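Local coordinates for alpha-glucosidase (Bacteroides thetaiotaomicron, PDB 5XFM), which hydrolyses beta-L-arabinopyranosides and alpha-galactosides as a bifunctional, calcium-containing glycoside hydrolase of family 97, at residues 596-608 and 616-628. The protein carries 1 engineered substitution. Sequence-based numbering, arbitrary orientation.
Sequences LEMFAGKTVALYK and ELTSLKVKENGKV
Val-604 and Leu-620 face each other in a hydrogen-bonded pair of the antiparallel strands 603-608 and 616-621, each backbone N giving a 2.9 Å bond to the other's O. Their side chains run side by side, Val-604 CG2 lying 3.9 Å from Leu-620 CB. This is the tight side: Leu-606 CD2 lies 4.3 Å from Leu-620 CB and beside Thr-618 OG1, and Val-622 sets CG2 4.1 Å from Phe-599 CB. Val-604 CG1 lies over one face of the Phe-599 ring, toward its rim, and that side chain touches Trp-578 and Leu-580. Val-628, past the type I turn, sets CG2 3.6 Å from Leu-596 CD1 at the neighbouring strand pair 590-595/627-632.

The side bearing Thr-603, Ser-619 and Lys-621 is looser and more exposed; there the bent lysine chain brings CE to 3.3 Å from Thr-603 OG1. Leu-617, with CG anti to the backbone N (chi1 170°), holds CD1 over the Tyr-607 ring in a CH-pi contact, 3.7 Å from the centroid. An alanine in place of Tyr-607 would probably leave that methyl without its aromatic floor and Phe-546 without its edge-to-face partner. Strands 603-609 and 615-621 form a beta hairpin edging the C-terminal domain's antiparallel sheet, 615-621 outermost.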
loop_
_atom_site.group_PDB
_atom_site.type_symbol
_atom_site.label_atom_id
_atom_site.label_comp_id
_atom_site.label_asym_id
_atom_site.label_seq_id
_atom_site.Cartn_x
_atom_site.Cartn_y
_atom_site.Cartn_z
ATOM N N LEU A 596 9.144 0.208 -26.345
ATOM C CA LEU A 596 8.177 -0.746 -25.819
ATOM C C LEU A 596 8.349 -2.136 -26.416
ATOM O O LEU A 596 7.676 -2.485 -27.383
ATOM C CB LEU A 596 6.749 -0.246 -26.050
ATOM C CG LEU A 596 6.435 1.151 -25.507
ATOM C CD1 LEU A 596 4.967 1.477 -25.695
ATOM C CD2 LEU A 596 6.829 1.263 -24.041
ATOM N N GLU A 597 9.271 -2.909 -25.848
ATOM C CA GLU A 597 9.494 -4.298 -26.254
ATOM C C GLU A 597 8.167 -5.052 -26.307
ATOM O O GLU A 597 7.923 -5.827 -27.232
ATOM C CB GLU A 597 10.468 -4.993 -25.301
ATOM C CG GLU A 597 10.405 -6.514 -25.348
ATOM C CD GLU A 597 11.344 -7.178 -24.356
ATOM O OE1 GLU A 597 12.088 -6.454 -23.662
ATOM O OE2 GLU A 597 11.339 -8.427 -24.276
ATOM N N MET A 598 7.327 -4.799 -25.304
ATOM C CA MET A 598 5.966 -5.328 -25.210
ATOM C C MET A 598 5.248 -5.442 -26.548
ATOM O O MET A 598 4.697 -6.486 -26.892
ATOM C CB MET A 598 5.105 -4.421 -24.319
ATOM C CG MET A 598 5.836 -3.643 -23.239
ATOM S SD MET A 598 6.341 -4.689 -21.869
ATOM C CE MET A 598 6.859 -3.444 -20.695
ATOM N N PHE A 599 5.241 -4.339 -27.283
ATOM C CA PHE A 599 4.405 -4.214 -28.465
ATOM C C PHE A 599 5.143 -4.488 -29.770
ATOM O O PHE A 599 4.577 -4.302 -30.846
ATOM C CB PHE A 599 3.787 -2.823 -28.474
ATOM C CG PHE A 599 2.938 -2.551 -27.270
ATOM C CD1 PHE A 599 2.127 -3.544 -26.748
ATOM C CD2 PHE A 599 2.972 -1.322 -26.639
ATOM C CE1 PHE A 599 1.347 -3.309 -25.634
ATOM C CE2 PHE A 599 2.191 -1.080 -25.521
ATOM C CZ PHE A 599 1.379 -2.078 -25.019
ATOM N N ALA A 600 6.399 -4.926 -29.652
ATOM C CA ALA A 600 7.177 -5.522 -30.746
ATOM C C ALA A 600 6.899 -4.902 -32.114
ATOM O O ALA A 600 7.157 -3.723 -32.329
ATOM C CB ALA A 600 6.922 -7.029 -30.799
ATOM N N GLY A 601 6.356 -5.704 -33.024
ATOM C CA GLY A 601 5.948 -5.238 -34.338
ATOM C C GLY A 601 4.462 -5.490 -34.478
ATOM O O GLY A 601 4.023 -6.216 -35.371
ATOM N N LYS A 602 3.683 -4.868 -33.601
ATOM C CA LYS A 602 2.270 -5.200 -33.462
ATOM C C LYS A 602 1.331 -4.010 -33.647
ATOM O O LYS A 602 1.753 -2.850 -33.664
ATOM C CB LYS A 602 2.049 -5.818 -32.079
ATOM C CG LYS A 602 2.836 -7.101 -31.847
ATOM C CD LYS A 602 2.555 -7.678 -30.471
ATOM C CE LYS A 602 3.536 -8.792 -30.130
ATOM N NZ LYS A 602 3.224 -9.421 -28.820
ATOM N N THR A 603 0.047 -4.318 -33.784
ATOM C CA THR A 603 -0.982 -3.294 -33.830
ATOM C C THR A 603 -1.686 -3.234 -32.493
ATOM O O THR A 603 -2.360 -4.185 -32.101
ATOM C CB THR A 603 -2.027 -3.570 -34.934
ATOM O OG1 THR A 603 -1.384 -3.662 -36.213
ATOM C CG2 THR A 603 -3.079 -2.468 -34.964
ATOM N N VAL A 604 -1.541 -2.115 -31.793
ATOM C CA VAL A 604 -2.120 -1.999 -30.466
ATOM C C VAL A 604 -3.369 -1.129 -30.491
ATOM O O VAL A 604 -3.512 -0.255 -31.354
ATOM C CB VAL A 604 -1.108 -1.412 -29.457
ATOM C CG1 VAL A 604 0.114 -2.309 -29.349
ATOM C CG2 VAL A 604 -0.700 -0.004 -29.862
ATOM N N ALA A 605 -4.267 -1.375 -29.537
ATOM C CA ALA A 605 -5.437 -0.523 -29.340
ATOM C C ALA A 605 -5.018 0.710 -28.557
ATOM O O ALA A 605 -4.424 0.593 -27.483
ATOM C CB ALA A 605 -6.543 -1.274 -28.612
ATOM N N LEU A 606 -5.329 1.888 -29.085
ATOM C CA LEU A 606 -4.867 3.123 -28.467
ATOM C C LEU A 606 -6.008 4.007 -27.972
ATOM O O LEU A 606 -6.858 4.448 -28.746
ATOM C CB LEU A 606 -4.003 3.907 -29.459
ATOM C CG LEU A 606 -3.653 5.344 -29.079
ATOM C CD1 LEU A 606 -2.801 5.354 -27.829
ATOM C CD2 LEU A 606 -2.951 6.065 -30.225
ATOM N N TYR A 607 -5.995 4.272 -26.670
ATOM C CA TYR A 607 -6.912 5.199 -26.029
ATOM C C TYR A 607 -6.163 6.496 -25.800
ATOM O O TYR A 607 -5.095 6.504 -25.182
ATOM C CB TYR A 607 -7.443 4.638 -24.707
ATOM C CG TYR A 607 -8.290 3.397 -24.864
ATOM C CD1 TYR A 607 -7.708 2.155 -25.072
ATOM C CD2 TYR A 607 -9.673 3.473 -24.819
ATOM C CE1 TYR A 607 -8.483 1.023 -25.224
ATOM C CE2 TYR A 607 -10.455 2.349 -24.969
ATOM C CZ TYR A 607 -9.858 1.127 -25.170
ATOM O OH TYR A 607 -10.644 0.006 -25.317
ATOM N N LYS A 608 -6.727 7.587 -26.297
ATOM C CA LYS A 608 -6.030 8.860 -26.296
ATOM C C LYS A 608 -7.018 10.012 -26.085
ATOM O O LYS A 608 -8.205 9.869 -26.367
ATOM C CB LYS A 608 -5.258 8.980 -27.621
ATOM C CG LYS A 608 -4.951 10.366 -28.143
ATOM C CD LYS A 608 -4.430 10.270 -29.567
ATOM C CE LYS A 608 -3.996 11.619 -30.098
ATOM N NZ LYS A 608 -3.440 11.500 -31.474
ATOM N N GLU A 616 -10.771 9.006 -27.329
ATOM C CA GLU A 616 -10.795 8.427 -28.664
ATOM C C GLU A 616 -10.036 7.108 -28.696
ATOM O O GLU A 616 -8.932 6.991 -28.153
ATOM C CB GLU A 616 -10.215 9.389 -29.705
ATOM C CG GLU A 616 -10.304 8.845 -31.139
ATOM C CD GLU A 616 -9.423 9.591 -32.133
ATOM O OE1 GLU A 616 -8.830 10.626 -31.754
ATOM O OE2 GLU A 616 -9.353 9.160 -33.308
ATOM N N LEU A 617 -10.661 6.112 -29.317
ATOM C CA LEU A 617 -10.046 4.812 -29.533
ATOM C C LEU A 617 -9.652 4.615 -30.992
ATOM O O LEU A 617 -10.501 4.611 -31.885
ATOM C CB LEU A 617 -10.997 3.694 -29.101
ATOM C CG LEU A 617 -10.592 2.267 -29.476
ATOM C CD1 LEU A 617 -9.340 1.834 -28.724
ATOM C CD2 LEU A 617 -11.744 1.315 -29.212
ATOM N N THR A 618 -8.357 4.460 -31.231
ATOM C CA THR A 618 -7.848 4.198 -32.569
ATOM C C THR A 618 -6.915 2.996 -32.532
ATOM O O THR A 618 -6.853 2.281 -31.530
ATOM C CB THR A 618 -7.106 5.413 -33.148
ATOM O OG1 THR A 618 -6.083 5.826 -32.235
ATOM C CG2 THR A 618 -8.059 6.561 -33.363
ATOM N N SER A 619 -6.188 2.776 -33.623
ATOM C CA SER A 619 -5.174 1.728 -33.658
ATOM C C SER A 619 -3.809 2.352 -33.887
ATOM O O SER A 619 -3.707 3.436 -34.465
ATOM C CB SER A 619 -5.467 0.710 -34.758
ATOM O OG SER A 619 -5.098 1.227 -36.025
ATOM N N LEU A 620 -2.760 1.673 -33.434
ATOM C CA LEU A 620 -1.408 2.174 -33.636
ATOM C C LEU A 620 -0.423 1.049 -33.946
ATOM O O LEU A 620 -0.271 0.112 -33.163
ATOM C CB LEU A 620 -0.940 2.954 -32.404
ATOM C CG LEU A 620 0.470 3.550 -32.444
ATOM C CD1 LEU A 620 0.582 4.587 -33.556
ATOM C CD2 LEU A 620 0.856 4.151 -31.098
ATOM N N LYS A 621 0.232 1.143 -35.100
ATOM C CA LYS A 621 1.266 0.187 -35.491
ATOM C C LYS A 621 2.606 0.532 -34.868
ATOM O O LYS A 621 3.164 1.604 -35.115
ATOM C CB LYS A 621 1.420 0.116 -37.013
ATOM C CG LYS A 621 0.399 -0.758 -37.727
ATOM C CD LYS A 621 -1.025 -0.241 -37.675
ATOM C CE LYS A 621 -1.941 -1.229 -38.387
ATOM N NZ LYS A 621 -3.376 -0.848 -38.365
ATOM N N VAL A 622 3.121 -0.384 -34.057
ATOM C CA VAL A 622 4.423 -0.200 -33.440
ATOM C C VAL A 622 5.425 -1.051 -34.217
ATOM O O VAL A 622 5.264 -2.262 -34.337
ATOM C CB VAL A 622 4.399 -0.596 -31.953
ATOM C CG1 VAL A 622 5.789 -0.479 -31.339
ATOM C CG2 VAL A 622 3.397 0.270 -31.200
ATOM N N LYS A 623 6.446 -0.394 -34.757
ATOM C CA LYS A 623 7.435 -1.042 -35.619
ATOM C C LYS A 623 8.404 -1.918 -34.803
ATOM O O LYS A 623 8.508 -1.751 -33.592
ATOM C CB LYS A 623 8.146 0.035 -36.455
ATOM C CG LYS A 623 9.360 -0.395 -37.266
ATOM C CD LYS A 623 8.921 -1.469 -38.260
ATOM C CE LYS A 623 9.555 -1.321 -39.613
ATOM N NZ LYS A 623 8.575 -0.654 -40.522
ATOM N N GLU A 624 9.129 -2.812 -35.478
ATOM C CA GLU A 624 10.033 -3.792 -34.866
ATOM C C GLU A 624 11.063 -3.219 -33.903
ATOM O O GLU A 624 11.584 -3.929 -33.043
ATOM C CB GLU A 624 10.764 -4.550 -35.980
ATOM C CG GLU A 624 10.167 -5.892 -36.328
ATOM C CD GLU A 624 10.010 -6.768 -35.102
ATOM O OE1 GLU A 624 11.031 -7.036 -34.432
ATOM O OE2 GLU A 624 8.871 -7.175 -34.797
ATOM N N ASN A 625 11.347 -1.934 -34.047
ATOM C CA ASN A 625 12.237 -1.251 -33.129
ATOM C C ASN A 625 11.604 -0.981 -31.761
ATOM O O ASN A 625 12.313 -0.798 -30.775
ATOM C CB ASN A 625 12.720 0.047 -33.774
ATOM C CG ASN A 625 11.572 0.915 -34.262
ATOM O OD1 ASN A 625 10.419 0.717 -33.877
ATOM N ND2 ASN A 625 11.884 1.882 -35.118
ATOM N N GLY A 626 10.274 -0.974 -31.693
ATOM C CA GLY A 626 9.609 -0.733 -30.424
ATOM C C GLY A 626 9.454 0.758 -30.185
ATOM O O GLY A 626 9.095 1.194 -29.090
ATOM N N LYS A 627 9.749 1.537 -31.221
ATOM C CA LYS A 627 9.729 2.991 -31.150
ATOM C C LYS A 627 8.328 3.582 -31.129
ATOM O O LYS A 627 7.688 3.686 -32.175
ATOM C CB LYS A 627 10.456 3.581 -32.363
ATOM C CG LYS A 627 11.964 3.680 -32.230
ATOM C CD LYS A 627 12.428 3.521 -30.798
ATOM C CE LYS A 627 13.937 3.369 -30.741
ATOM N NZ LYS A 627 14.377 2.893 -29.403
ATOM N N VAL A 628 7.831 3.927 -29.945
ATOM C CA VAL A 628 6.553 4.637 -29.856
ATOM C C VAL A 628 6.810 6.110 -29.535
ATOM O O VAL A 628 7.709 6.429 -28.770
ATOM C CB VAL A 628 5.628 4.015 -28.792
ATOM C CG1 VAL A 628 4.320 4.782 -28.700
ATOM C CG2 VAL A 628 5.354 2.558 -29.134
#